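Local atomic coordinates of GH26A (Muricauda sp. MAR_2010_75, PDB entry 6Q75), a protein that probably hydrolyses beta-mannan-type polysaccharides, as a glycoside hydrolase of family 26 built on a beta/alpha barrel. Residues Glu94-Asp97 against Lys98-Gly102; Gly193-Lys196 against Leu197-Leu201; Ser300-Ile303 against Glu304-Asn307; Pro309-Val312 against Lys313-Gly317; Tyr316-Asp319 against Lys320-Thr323. All coordinates share one frame; numbering follows the deposited sequence.

Interaction 1 of 5, residues Glu94-Asp97 against Lys98-Gly102; sequences EAID and KYHEG
The last turns of helix 88-100, the helical arm of a beta-alpha-beta crossover, are stitched by a salt-bridge network in which Lys98 stands between Glu94 and Glu101. Lys98 NZ reaches Glu94 OE2 at 3.0 Å, arriving on the anti side of that oxygen and 34° out of the carboxylate plane, and on Glu101 OE1 it takes the syn lone pair at 2.8 Å. Bends at chi2 and chi4 fold the lysine chain back over Glu94 so that the ammonium ends between the two acids, where it probably offsets their mutual repulsion. Glu94 OE2 also has a hydrogen bond with Ser58. On another side of the helix, His100 lies alongside Ile96: Ile96 CG2 meets His100 NE2 at 3.4 Å, while Ile96 O sits over one face of the imidazole and accepts from His100 N at 2.8 Å. The helix closes in a Schellman motif, with Gly102 at positive phi and Gly102 N bonded to Tyr99 O at 2.9 Å. Trp75 of strand 74-78 packs against Glu94, Ala95 and Lys98, and Leu163 of helix 144-165 against Ala95 and Ile96, while the chain runs on into strand 104-108.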
loop_
_atom_site.group_PDB
_atom_site.type_symbol
_atom_site.label_atom_id
_atom_site.label_comp_id
_atom_site.label_asym_id
_atom_site.label_seq_id
_atom_site.Cartn_x
_atom_site.Cartn_y
_atom_site.Cartn_z
ATOM N N GLU A 94 -15.772 -5.827 5.019
ATOM C CA GLU A 94 -15.996 -4.568 4.322
ATOM C C GLU A 94 -15.283 -4.540 2.974
ATOM O O GLU A 94 -15.803 -3.940 2.027
ATOM C CB GLU A 94 -15.586 -3.387 5.210
ATOM C CG GLU A 94 -15.853 -2.041 4.534
ATOM C CD GLU A 94 -17.335 -1.682 4.504
ATOM O OE1 GLU A 94 -18.154 -2.435 5.071
ATOM O OE2 GLU A 94 -17.692 -0.634 3.917
ATOM N N ALA A 95 -14.128 -5.210 2.852
ATOM C CA ALA A 95 -13.457 -5.267 1.553
ATOM C C ALA A 95 -14.318 -5.995 0.527
ATOM O O ALA A 95 -14.392 -5.581 -0.635
ATOM C CB ALA A 95 -12.098 -5.956 1.673
ATOM N N ILE A 96 -14.950 -7.108 0.929
ATOM C CA ILE A 96 -15.823 -7.811 -0.011
ATOM C C ILE A 96 -17.010 -6.937 -0.384
ATOM O O ILE A 96 -17.381 -6.846 -1.562
ATOM C CB ILE A 96 -16.265 -9.164 0.563
ATOM C CG1 ILE A 96 -15.089 -10.140 0.552
ATOM C CG2 ILE A 96 -17.414 -9.741 -0.234
ATOM C CD1 ILE A 96 -15.255 -11.320 1.533
ATOM N N ASP A 97 -17.619 -6.269 0.603
ATOM C CA ASP A 97 -18.719 -5.363 0.279
ATOM C C ASP A 97 -18.269 -4.260 -0.674
ATOM O O ASP A 97 -18.975 -3.958 -1.641
ATOM C CB ASP A 97 -19.317 -4.714 1.540
ATOM C CG ASP A 97 -20.246 -5.653 2.327
ATOM O OD1 ASP A 97 -20.527 -6.778 1.859
ATOM O OD2 ASP A 97 -20.744 -5.224 3.398
ATOM N N LYS A 98 -17.101 -3.641 -0.419
ATOM C CA LYS A 98 -16.645 -2.553 -1.286
ATOM C C LYS A 98 -16.335 -3.054 -2.690
ATOM O O LYS A 98 -16.714 -2.413 -3.678
ATOM C CB LYS A 98 -15.434 -1.855 -0.668
ATOM C CG LYS A 98 -15.814 -0.919 0.457
ATOM C CD LYS A 98 -16.406 0.374 -0.102
ATOM C CE LYS A 98 -17.122 1.176 0.963
ATOM N NZ LYS A 98 -18.455 0.627 1.300
ATOM N N TYR A 99 -15.698 -4.222 -2.796
ATOM C CA TYR A 99 -15.476 -4.842 -4.095
ATOM C C TYR A 99 -16.806 -5.102 -4.801
ATOM O O TYR A 99 -16.951 -4.833 -6.001
ATOM C CB TYR A 99 -14.684 -6.150 -3.908
ATOM C CG TYR A 99 -14.352 -6.819 -5.213
ATOM C CD1 TYR A 99 -13.527 -6.189 -6.129
ATOM C CD2 TYR A 99 -14.907 -8.041 -5.555
ATOM C CE1 TYR A 99 -13.225 -6.769 -7.332
ATOM C CE2 TYR A 99 -14.611 -8.643 -6.774
ATOM C CZ TYR A 99 -13.767 -7.995 -7.657
ATOM O OH TYR A 99 -13.460 -8.549 -8.878
ATOM N N HIS A 100 -17.800 -5.599 -4.062
ATOM C CA HIS A 100 -19.117 -5.827 -4.639
ATOM C C HIS A 100 -19.791 -4.529 -5.052
ATOM O O HIS A 100 -20.713 -4.550 -5.874
ATOM C CB HIS A 100 -20.006 -6.569 -3.655
ATOM C CG HIS A 100 -19.654 -8.017 -3.514
ATOM N ND1 HIS A 100 -18.797 -8.657 -4.383
ATOM C CD2 HIS A 100 -20.077 -8.955 -2.638
ATOM C CE1 HIS A 100 -18.686 -9.927 -4.031
ATOM N NE2 HIS A 100 -19.447 -10.131 -2.969
ATOM N N GLU A 101 -19.417 -3.420 -4.430
ATOM C CA GLU A 101 -19.913 -2.112 -4.835
ATOM C C GLU A 101 -19.164 -1.536 -6.027
ATOM O O GLU A 101 -19.571 -0.489 -6.536
ATOM C CB GLU A 101 -19.866 -1.159 -3.630
ATOM C CG GLU A 101 -20.978 -1.499 -2.638
ATOM C CD GLU A 101 -20.647 -1.107 -1.203
ATOM O OE1 GLU A 101 -19.715 -0.303 -1.015
ATOM O OE2 GLU A 101 -21.295 -1.644 -0.267
ATOM N N GLY A 102 -18.070 -2.159 -6.460
ATOM C CA GLY A 102 -17.327 -1.690 -7.610
ATOM C C GLY A 102 -16.032 -0.973 -7.316
ATOM O O GLY A 102 -15.432 -0.424 -8.245
#

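Interaction 2 of 5, residues Gly193-Lys196 against Leu197-Leu201; sequences GFVK and LWKQL
Phe194 and Trp198 meet one turn apart in the first turns of helix 194-208, which begins after Gly193 at its N-cap and packs on the barrel of this family 26 enzyme. This is the tight side of the contact. Phe194 CZ comes to 3.6 Å from Trp198 CE3, at the edge of the indole and near its plane; the ring planes stand at 45° and the centroids are 6.0 Å apart, a rim-to-rim meeting with neither ring over the other's face. Both side chains leave the helix with CG opposite the backbone N (chi1 -179° and -176°), which sends the two rings off the same side of the helix. Trp218 of strand 214-221 touches Phe194 and meets Trp198 edge-to-face, and Trp198 NE1 is bonded to Tyr243 O, which fixes the turn of the indole. Leu197, also buried, packs on Trp135, Met138 and Trp149.

The other side is looser and partly exposed. Lys196 runs outward in an extended chain, with a long, weak ion pair to Asp192. Lys199 instead lays its methylenes along the preceding turn, CE 4.2 Å from Val195 CB. Replacing Lys199 with alanine would probably leave the Val195 side chain and carbonyl without this aliphatic cover and open them further to water. The backbone bond beneath, Lys199 N to Val195 O, measures 3.1 Å, and Lys199 CG lies equally close to that same oxygen, 3.1 Å from Val195 O.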
loop_
_atom_site.group_PDB
_atom_site.type_symbol
_atom_site.label_atom_id
_atom_site.label_comp_id
_atom_site.label_asym_id
_atom_site.label_seq_id
_atom_site.Cartn_x
_atom_site.Cartn_y
_atom_site.Cartn_z
ATOM N N GLY A 193 19.326 -7.168 4.065
ATOM C CA GLY A 193 18.389 -6.248 4.659
ATOM C C GLY A 193 16.973 -6.395 4.143
ATOM O O GLY A 193 16.438 -7.495 4.048
ATOM N N PHE A 194 16.361 -5.265 3.811
ATOM C CA PHE A 194 14.937 -5.255 3.503
ATOM C C PHE A 194 14.597 -6.222 2.380
ATOM O O PHE A 194 13.549 -6.876 2.421
ATOM C CB PHE A 194 14.480 -3.851 3.105
ATOM C CG PHE A 194 13.016 -3.781 2.812
ATOM C CD1 PHE A 194 12.100 -3.726 3.851
ATOM C CD2 PHE A 194 12.547 -3.830 1.506
ATOM C CE1 PHE A 194 10.722 -3.665 3.590
ATOM C CE2 PHE A 194 11.175 -3.786 1.228
ATOM C CZ PHE A 194 10.272 -3.709 2.266
ATOM N N VAL A 195 15.445 -6.296 1.352
ATOM C CA VAL A 195 15.045 -7.083 0.182
ATOM C C VAL A 195 14.870 -8.541 0.569
ATOM O O VAL A 195 14.082 -9.262 -0.054
ATOM C CB VAL A 195 16.035 -6.930 -0.992
ATOM C CG1 VAL A 195 16.081 -5.466 -1.462
ATOM C CG2 VAL A 195 17.409 -7.471 -0.644
ATOM N N LYS A 196 15.576 -8.991 1.614
ATOM C CA LYS A 196 15.431 -10.379 2.041
ATOM C C LYS A 196 14.136 -10.585 2.823
ATOM O O LYS A 196 13.513 -11.653 2.714
ATOM C CB LYS A 196 16.650 -10.799 2.869
ATOM C CG LYS A 196 16.661 -12.297 3.213
ATOM C CD LYS A 196 17.829 -12.681 4.105
ATOM C CE LYS A 196 18.164 -14.175 3.940
ATOM N NZ LYS A 196 19.494 -14.569 4.510
ATOM N N LEU A 197 13.714 -9.580 3.602
ATOM C CA LEU A 197 12.397 -9.633 4.227
ATOM C C LEU A 197 11.292 -9.660 3.172
ATOM O O LEU A 197 10.341 -10.440 3.277
ATOM C CB LEU A 197 12.203 -8.441 5.177
ATOM C CG LEU A 197 10.787 -8.264 5.751
ATOM C CD1 LEU A 197 10.405 -9.532 6.545
ATOM C CD2 LEU A 197 10.671 -7.003 6.662
ATOM N N TRP A 198 11.389 -8.796 2.158
ATOM C CA TRP A 198 10.375 -8.768 1.110
ATOM C C TRP A 198 10.236 -10.134 0.450
ATOM O O TRP A 198 9.122 -10.653 0.276
ATOM C CB TRP A 198 10.747 -7.713 0.074
ATOM C CG TRP A 198 9.726 -7.534 -1.009
ATOM C CD1 TRP A 198 9.612 -8.240 -2.175
ATOM C CD2 TRP A 198 8.670 -6.573 -1.016
ATOM N NE1 TRP A 198 8.545 -7.763 -2.913
ATOM C CE2 TRP A 198 7.953 -6.741 -2.218
ATOM C CE3 TRP A 198 8.258 -5.586 -0.113
ATOM C CZ2 TRP A 198 6.852 -5.953 -2.546
ATOM C CZ3 TRP A 198 7.155 -4.811 -0.441
ATOM C CH2 TRP A 198 6.463 -5.010 -1.637
ATOM N N LYS A 199 11.366 -10.744 0.087
ATOM C CA LYS A 199 11.312 -12.028 -0.605
ATOM C C LYS A 199 10.796 -13.137 0.300
ATOM O O LYS A 199 10.110 -14.054 -0.172
ATOM C CB LYS A 199 12.692 -12.384 -1.147
ATOM C CG LYS A 199 13.223 -11.405 -2.196
ATOM C CD LYS A 199 14.678 -11.718 -2.452
ATOM C CE LYS A 199 15.466 -10.543 -2.992
ATOM N NZ LYS A 199 16.909 -10.950 -3.021
ATOM N N GLN A 200 11.111 -13.070 1.596
ATOM C CA GLN A 200 10.611 -14.074 2.536
ATOM C C GLN A 200 9.098 -13.968 2.696
ATOM O O GLN A 200 8.392 -14.987 2.761
ATOM C CB GLN A 200 11.311 -13.926 3.891
ATOM C CG GLN A 200 11.049 -15.070 4.864
ATOM C CD GLN A 200 11.905 -14.943 6.121
ATOM O OE1 GLN A 200 11.421 -14.555 7.193
ATOM N NE2 GLN A 200 13.180 -15.226 5.982
ATOM N N LEU A 201 8.579 -12.744 2.777
ATOM C CA LEU A 201 7.133 -12.575 2.827
ATOM C C LEU A 201 6.503 -13.049 1.524
ATOM O O LEU A 201 5.449 -13.696 1.527
ATOM C CB LEU A 201 6.780 -11.105 3.087
ATOM C CG LEU A 201 5.265 -10.837 3.186
ATOM C CD1 LEU A 201 4.732 -11.409 4.482
ATOM C CD2 LEU A 201 4.953 -9.335 3.149
#

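Interaction 3 of 5, residues Ser300-Ile303 against Glu304-Asn307; sequences SNWI and ETAN
Asn301 O takes two backbone bonds at the start of the short helix 302-305, from Thr305 N and from Glu304 N, both at 2.9 Å. The two donors use it differently: Thr305 N lies in the carbonyl plane, whereas Glu304 N comes from above it, 59° out. Trp302 O is gripped twice as well, by Ala306 N at 3.0 Å and by the side-chain amide of Asn307, whose ND2 lies 2.9 Å from Trp302 O; these donors approach from opposite faces of the carbonyl plane.

Among the side chains, Asn301 ND2 points within its own amide plane at Glu304 OE2, 3.3 Å away, but meets the carboxylate from above, the two groups being turned 75° apart. Lys63 is the stronger partner of both, bonded to Asn301 OD1 and to Glu304 OE1. Thr305 OG1, held between backbone N and carbonyl carbon (chi1 64°), stands over one face of the Trp302 indole near its rim, and Ala306 CB touches Trp302 CD1 at 3.7 Å. A water donates to Ile303 O and Asn307 O, bridging the helix to the loop that follows.

Asn307 further bonds through OD1 to Leu281 N and through ND2 to Gly279 O, so its amide has partners at both ends and its flip is settled. The lysine probably balances the acid, and the buried Asn307 ties the end of this turn to the loop after strand 273-278.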
loop_
_atom_site.group_PDB
_atom_site.type_symbol
_atom_site.label_atom_id
_atom_site.label_comp_id
_atom_site.label_asym_id
_atom_site.label_seq_id
_atom_site.Cartn_x
_atom_site.Cartn_y
_atom_site.Cartn_z
ATOM N N SER A 300 -6.894 8.878 5.615
ATOM C CA SER A 300 -7.958 9.159 6.583
ATOM C C SER A 300 -8.411 10.611 6.641
ATOM O O SER A 300 -8.888 11.138 5.636
ATOM C CB SER A 300 -7.524 8.683 7.960
ATOM O OG SER A 300 -7.348 7.251 7.881
ATOM N N ASN A 301 -8.319 11.262 7.809
ATOM C CA ASN A 301 -8.947 12.584 7.892
ATOM C C ASN A 301 -8.097 13.683 7.284
ATOM O O ASN A 301 -8.494 14.854 7.367
ATOM C CB ASN A 301 -9.309 12.969 9.341
ATOM C CG ASN A 301 -10.408 14.056 9.399
ATOM O OD1 ASN A 301 -11.376 14.005 8.640
ATOM N ND2 ASN A 301 -10.246 15.043 10.289
ATOM N N TRP A 302 -6.961 13.363 6.655
ATOM C CA TRP A 302 -6.279 14.387 5.866
ATOM C C TRP A 302 -7.161 14.860 4.718
ATOM O O TRP A 302 -6.938 15.954 4.182
ATOM C CB TRP A 302 -4.938 13.861 5.357
ATOM C CG TRP A 302 -3.765 14.033 6.299
ATOM C CD1 TRP A 302 -2.641 14.771 6.072
ATOM C CD2 TRP A 302 -3.600 13.456 7.613
ATOM N NE1 TRP A 302 -1.788 14.697 7.147
ATOM C CE2 TRP A 302 -2.351 13.894 8.108
ATOM C CE3 TRP A 302 -4.388 12.627 8.415
ATOM C CZ2 TRP A 302 -1.871 13.521 9.367
ATOM C CZ3 TRP A 302 -3.912 12.255 9.660
ATOM C CH2 TRP A 302 -2.666 12.706 10.126
ATOM N N ILE A 303 -8.195 14.091 4.370
ATOM C CA ILE A 303 -9.149 14.530 3.360
ATOM C C ILE A 303 -9.805 15.843 3.781
ATOM O O ILE A 303 -10.229 16.626 2.934
ATOM C CB ILE A 303 -10.189 13.421 3.078
ATOM C CG1 ILE A 303 -11.010 13.732 1.816
ATOM C CG2 ILE A 303 -11.119 13.226 4.270
ATOM C CD1 ILE A 303 -10.170 13.826 0.509
ATOM N N GLU A 304 -9.874 16.112 5.084
ATOM C CA GLU A 304 -10.422 17.344 5.641
ATOM C C GLU A 304 -9.351 18.277 6.181
ATOM O O GLU A 304 -9.414 19.490 5.948
ATOM C CB GLU A 304 -11.417 16.985 6.756
ATOM C CG GLU A 304 -11.733 18.062 7.784
ATOM C CD GLU A 304 -12.764 17.571 8.805
ATOM O OE1 GLU A 304 -13.923 17.314 8.398
ATOM O OE2 GLU A 304 -12.428 17.447 10.008
ATOM N N THR A 305 -8.328 17.746 6.858
ATOM C CA THR A 305 -7.377 18.634 7.520
ATOM C C THR A 305 -6.287 19.152 6.589
ATOM O O THR A 305 -5.665 20.175 6.898
ATOM C CB THR A 305 -6.738 17.926 8.717
ATOM O OG1 THR A 305 -5.982 16.818 8.242
ATOM C CG2 THR A 305 -7.806 17.418 9.672
ATOM N N ALA A 306 -6.025 18.476 5.472
ATOM C CA ALA A 306 -4.956 18.869 4.568
ATOM C C ALA A 306 -5.479 19.348 3.225
ATOM O O ALA A 306 -4.681 19.578 2.310
ATOM C CB ALA A 306 -3.988 17.698 4.337
ATOM N N ASN A 307 -6.795 19.470 3.078
ATOM C CA ASN A 307 -7.404 19.816 1.801
ATOM C C ASN A 307 -8.650 20.633 2.078
ATOM O O ASN A 307 -9.516 20.192 2.837
ATOM C CB ASN A 307 -7.796 18.546 1.024
ATOM C CG ASN A 307 -6.610 17.702 0.640
ATOM O OD1 ASN A 307 -5.873 17.995 -0.341
ATOM N ND2 ASN A 307 -6.394 16.649 1.402
HETATM O O HOH W 1 -11.977 18.845 2.729
#

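Interaction 4 of 5, residues Pro309-Val312 against Lys313-Gly317; sequences PERV and KEVYG
Arg311 and Glu314 lie side by side on helix 309-316, pointing the same way and joined by a salt bridge from Arg311 NE to Glu314 OE1 at 3.1 Å. The hydrogen bond in it is weak, bent to 123° at the hydrogen, although the guanidinium and carboxylate planes are only 25° apart. The arginine chain is bent at chi2 and chi3, which brings NE rather than the terminal nitrogens to the acid and lays Arg311 CD 4.0 Å from Val315 CG2. On the inner side, Val312 runs alongside Tyr316, its CG1 4.0 Å from Tyr316 CD1.

Beneath these side chains the backbone is regular helix, with Tyr316 N to Val312 O at 2.8 Å and Val315 N to Arg311 O at 3.0 Å. The aliphatic part of Lys313 passes over the preceding turn, CG 3.2 Å from Pro309 O.

Farther out, Glu314 OE2 forms a salt bridge with Arg283, so the carboxylate is shared between two arginines whose guanidinium groups come close; their shared acid probably eases the repulsion. A leucine in place of Arg311 would probably leave Glu314 OE1 without its cationic partner, with Arg283 alone to balance the acid. Arg311 N is bonded to Ser308 OG at the helix start.

Val312 packs on Ile67 and Ser68 of helix 59-68, Tyr316 on Ala64 and Ser68 of the same helix, and Val315 and Tyr316 on Phe296 of strand 293-299, which seats helix 309-316 against both.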
loop_
_atom_site.group_PDB
_atom_site.type_symbol
_atom_site.label_atom_id
_atom_site.label_comp_id
_atom_site.label_asym_id
_atom_site.label_seq_id
_atom_site.Cartn_x
_atom_site.Cartn_y
_atom_site.Cartn_z
ATOM N N PRO A 309 -12.364 21.831 0.999
ATOM C CA PRO A 309 -13.387 21.172 0.160
ATOM C C PRO A 309 -13.274 21.552 -1.303
ATOM O O PRO A 309 -13.512 20.724 -2.184
ATOM C CB PRO A 309 -14.717 21.670 0.754
ATOM C CG PRO A 309 -14.382 22.123 2.151
ATOM C CD PRO A 309 -12.957 22.609 2.106
ATOM N N GLU A 310 -12.918 22.810 -1.581
ATOM C CA GLU A 310 -12.739 23.239 -2.963
ATOM C C GLU A 310 -11.626 22.460 -3.654
ATOM O O GLU A 310 -11.739 22.135 -4.841
ATOM C CB GLU A 310 -12.453 24.740 -2.995
ATOM C CG GLU A 310 -13.625 25.596 -2.523
ATOM C CD GLU A 310 -13.826 25.629 -0.996
ATOM O OE1 GLU A 310 -12.894 25.289 -0.227
ATOM O OE2 GLU A 310 -14.930 26.050 -0.565
ATOM N N ARG A 311 -10.519 22.212 -2.947
ATOM C CA ARG A 311 -9.409 21.442 -3.508
ATOM C C ARG A 311 -9.805 19.985 -3.750
ATOM O O ARG A 311 -9.469 19.413 -4.791
ATOM C CB ARG A 311 -8.190 21.535 -2.573
ATOM C CG ARG A 311 -6.969 20.679 -2.945
ATOM C CD ARG A 311 -6.323 21.074 -4.290
ATOM N NE ARG A 311 -6.177 22.520 -4.462
ATOM C CZ ARG A 311 -5.212 23.246 -3.897
ATOM N NH1 ARG A 311 -4.300 22.655 -3.128
ATOM N NH2 ARG A 311 -5.160 24.564 -4.098
ATOM N N VAL A 312 -10.553 19.381 -2.821
ATOM C CA VAL A 312 -11.033 18.015 -3.026
ATOM C C VAL A 312 -11.872 17.959 -4.294
ATOM O O VAL A 312 -11.718 17.070 -5.131
ATOM C CB VAL A 312 -11.845 17.531 -1.811
ATOM C CG1 VAL A 312 -12.483 16.160 -2.109
ATOM C CG2 VAL A 312 -10.977 17.497 -0.541
ATOM N N LYS A 313 -12.779 18.925 -4.451
ATOM C CA LYS A 313 -13.654 18.944 -5.617
ATOM C C LYS A 313 -12.882 19.238 -6.903
ATOM O O LYS A 313 -13.208 18.689 -7.961
ATOM C CB LYS A 313 -14.771 19.973 -5.394
ATOM C CG LYS A 313 -15.710 19.608 -4.238
ATOM C CD LYS A 313 -16.648 20.760 -3.843
ATOM C CE LYS A 313 -17.234 21.454 -5.036
ATOM N NZ LYS A 313 -17.968 22.702 -4.662
ATOM N N GLU A 314 -11.872 20.110 -6.838
ATOM C CA GLU A 314 -11.036 20.379 -8.009
ATOM C C GLU A 314 -10.336 19.114 -8.501
ATOM O O GLU A 314 -10.238 18.870 -9.715
ATOM C CB GLU A 314 -10.006 21.452 -7.667
ATOM C CG GLU A 314 -9.085 21.843 -8.806
ATOM C CD GLU A 314 -7.925 22.718 -8.337
ATOM O OE1 GLU A 314 -7.280 22.389 -7.323
ATOM O OE2 GLU A 314 -7.666 23.753 -8.977
ATOM N N VAL A 315 -9.799 18.328 -7.571
ATOM C CA VAL A 315 -9.042 17.132 -7.930
ATOM C C VAL A 315 -9.984 16.010 -8.342
ATOM O O VAL A 315 -9.787 15.356 -9.375
ATOM C CB VAL A 315 -8.131 16.722 -6.760
ATOM C CG1 VAL A 315 -7.481 15.358 -7.009
ATOM C CG2 VAL A 315 -7.058 17.788 -6.497
ATOM N N TYR A 316 -11.041 15.780 -7.559
ATOM C CA TYR A 316 -12.023 14.778 -7.956
ATOM C C TYR A 316 -12.702 15.140 -9.272
ATOM O O TYR A 316 -13.121 14.248 -10.011
ATOM C CB TYR A 316 -13.068 14.593 -6.865
ATOM C CG TYR A 316 -12.673 13.544 -5.840
ATOM C CD1 TYR A 316 -11.530 13.694 -5.070
ATOM C CD2 TYR A 316 -13.446 12.421 -5.649
ATOM C CE1 TYR A 316 -11.162 12.734 -4.115
ATOM C CE2 TYR A 316 -13.100 11.467 -4.715
ATOM C CZ TYR A 316 -11.965 11.618 -3.959
ATOM O OH TYR A 316 -11.665 10.641 -3.048
ATOM N N GLY A 317 -12.847 16.435 -9.577
ATOM C CA GLY A 317 -13.501 16.850 -10.806
ATOM C C GLY A 317 -12.607 16.987 -12.021
ATOM O O GLY A 317 -13.099 17.263 -13.124
#

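Interaction 5 of 5, residues Tyr316-Asp319 against Lys320-Thr323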
loop_
_atom_site.group_PDB
_atom_site.type_symbol
_atom_site.label_atom_id
_atom_site.label_comp_id
_atom_site.label_asym_id
_atom_site.label_seq_id
_atom_site.Cartn_x
_atom_site.Cartn_y
_atom_site.Cartn_z
ATOM N N TYR A 316 -11.041 15.780 -7.559
ATOM C CA TYR A 316 -12.023 14.778 -7.956
ATOM C C TYR A 316 -12.702 15.140 -9.272
ATOM O O TYR A 316 -13.121 14.248 -10.011
ATOM C CB TYR A 316 -13.068 14.593 -6.865
ATOM C CG TYR A 316 -12.673 13.544 -5.840
ATOM C CD1 TYR A 316 -11.530 13.694 -5.070
ATOM C CD2 TYR A 316 -13.446 12.421 -5.649
ATOM C CE1 TYR A 316 -11.162 12.734 -4.115
ATOM C CE2 TYR A 316 -13.100 11.467 -4.715
ATOM C CZ TYR A 316 -11.965 11.618 -3.959
ATOM O OH TYR A 316 -11.665 10.641 -3.048
ATOM N N GLY A 317 -12.847 16.435 -9.577
ATOM C CA GLY A 317 -13.501 16.850 -10.806
ATOM C C GLY A 317 -12.607 16.987 -12.021
ATOM O O GLY A 317 -13.099 17.263 -13.124
ATOM N N TYR A 318 -11.300 16.838 -11.837
ATOM C CA TYR A 318 -10.348 16.913 -12.935
ATOM C C TYR A 318 -10.638 15.822 -13.965
ATOM O O TYR A 318 -10.962 14.683 -13.617
ATOM C CB TYR A 318 -8.939 16.774 -12.356
ATOM C CG TYR A 318 -7.756 16.803 -13.298
ATOM C CD1 TYR A 318 -7.528 17.852 -14.186
ATOM C CD2 TYR A 318 -6.844 15.758 -13.269
ATOM C CE1 TYR A 318 -6.409 17.836 -15.033
ATOM C CE2 TYR A 318 -5.746 15.738 -14.090
ATOM C CZ TYR A 318 -5.524 16.766 -14.969
ATOM O OH TYR A 318 -4.404 16.682 -15.773
ATOM N N ASP A 319 -10.495 16.175 -15.249
ATOM C CA ASP A 319 -10.915 15.265 -16.308
ATOM C C ASP A 319 -10.153 13.941 -16.267
ATOM O O ASP A 319 -10.692 12.914 -16.680
ATOM C CB ASP A 319 -10.716 15.938 -17.667
ATOM C CG ASP A 319 -9.252 16.033 -18.053
ATOM O OD1 ASP A 319 -8.482 16.735 -17.366
ATOM O OD2 ASP A 319 -8.882 15.449 -19.094
ATOM N N LYS A 320 -8.919 13.928 -15.765
ATOM C CA LYS A 320 -8.159 12.682 -15.740
ATOM C C LYS A 320 -8.388 11.858 -14.474
ATOM O O LYS A 320 -7.871 10.741 -14.388
ATOM C CB LYS A 320 -6.655 12.943 -15.882
ATOM C CG LYS A 320 -6.220 13.695 -17.127
ATOM C CD LYS A 320 -6.420 12.848 -18.359
ATOM C CE LYS A 320 -5.542 13.325 -19.505
ATOM N NZ LYS A 320 -5.697 14.780 -19.742
ATOM N N THR A 321 -9.146 12.361 -13.503
ATOM C CA THR A 321 -9.361 11.628 -12.259
ATOM C C THR A 321 -10.540 10.691 -12.438
ATOM O O THR A 321 -11.596 11.101 -12.923
ATOM C CB THR A 321 -9.642 12.582 -11.097
ATOM O OG1 THR A 321 -8.512 13.423 -10.890
ATOM C CG2 THR A 321 -9.926 11.769 -9.793
ATOM N N ILE A 322 -10.369 9.444 -12.002
ATOM C CA ILE A 322 -11.384 8.409 -12.131
ATOM C C ILE A 322 -11.942 8.112 -10.745
ATOM O O ILE A 322 -11.189 7.761 -9.822
ATOM C CB ILE A 322 -10.793 7.137 -12.760
ATOM C CG1 ILE A 322 -10.288 7.458 -14.177
ATOM C CG2 ILE A 322 -11.806 5.974 -12.711
ATOM C CD1 ILE A 322 -9.410 6.379 -14.773
ATOM N N THR A 323 -13.253 8.244 -10.599
ATOM C CA THR A 323 -13.937 7.830 -9.388
ATOM C C THR A 323 -14.694 6.519 -9.638
ATOM O O THR A 323 -14.715 5.970 -10.753
ATOM C CB THR A 323 -14.832 8.960 -8.881
ATOM O OG1 THR A 323 -15.721 9.370 -9.920
ATOM C CG2 THR A 323 -13.973 10.152 -8.471
#
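Tyr316, at the start of the segment, touches Thr323 with its CD2 atom, 3.7 Å from Thr323 CG2, and the side chains cross at a slant. The Tyr316 backbone also borders Thr321, whose CB is 4.0 Å from Tyr316 O. After Gly317 the chain reaches Tyr318, which opens a type I turn by accepting Thr321 N on its O at 3.0 Å, the donor standing 54° out of the carbonyl plane. The Tyr318 ring, its CG trans to the backbone N (chi1 179°), swings over the turn. Asp319 OD1 and Lys320 N lie above one face toward the rim, Thr321 OG1 sits at the edge in the ring plane, and Lys320 CB comes to 3.4 Å from Tyr318 CE2. The Tyr318 side chain also packs on Pro284 and Leu287 of helix 284-289.

Asp319 then runs beside Lys320, pointing the same way, joined by a salt bridge whose hydrogen bond, Lys320 NZ to Asp319 OD2 at 3.3 Å, is weak. The lysine bends at chi2 and chi4 to bring its ammonium round to the acid, on the exposed side of the turn. Thr321 OG1 is bonded back to Val315 O in the last turn of the preceding helix, and Thr323 OG1 to Asp325.

Lys320 and Ile322 have backbone bonds with strand 46-51, Ile46 among their partners, so this is a tight beta turn leading from helix 309-316 into the short parallel strand 321-322.

In the fold
From the N terminus, interaction 1 comes first, at the end of the helix between strands 74-78 and 104-108. Interaction 2 follows on helix 194-208, on the opposite side of the chain's centre, the two centres 31 Å apart. Interactions 3, 4 and 5 then come in quick succession near the C terminus. None nests within or crosses another: each is local, and they run in series, with 4 and 5 sharing Tyr316 and Gly317. Interactions 3 and 4 touch where Val312 CG2 packs on Ile303 and Asn307; interactions 4 and 5 meet through Val315 O and Thr321 OG1. Together the last three carry the chain from strand 293-299 to strand 321-322 beside strand 46-51.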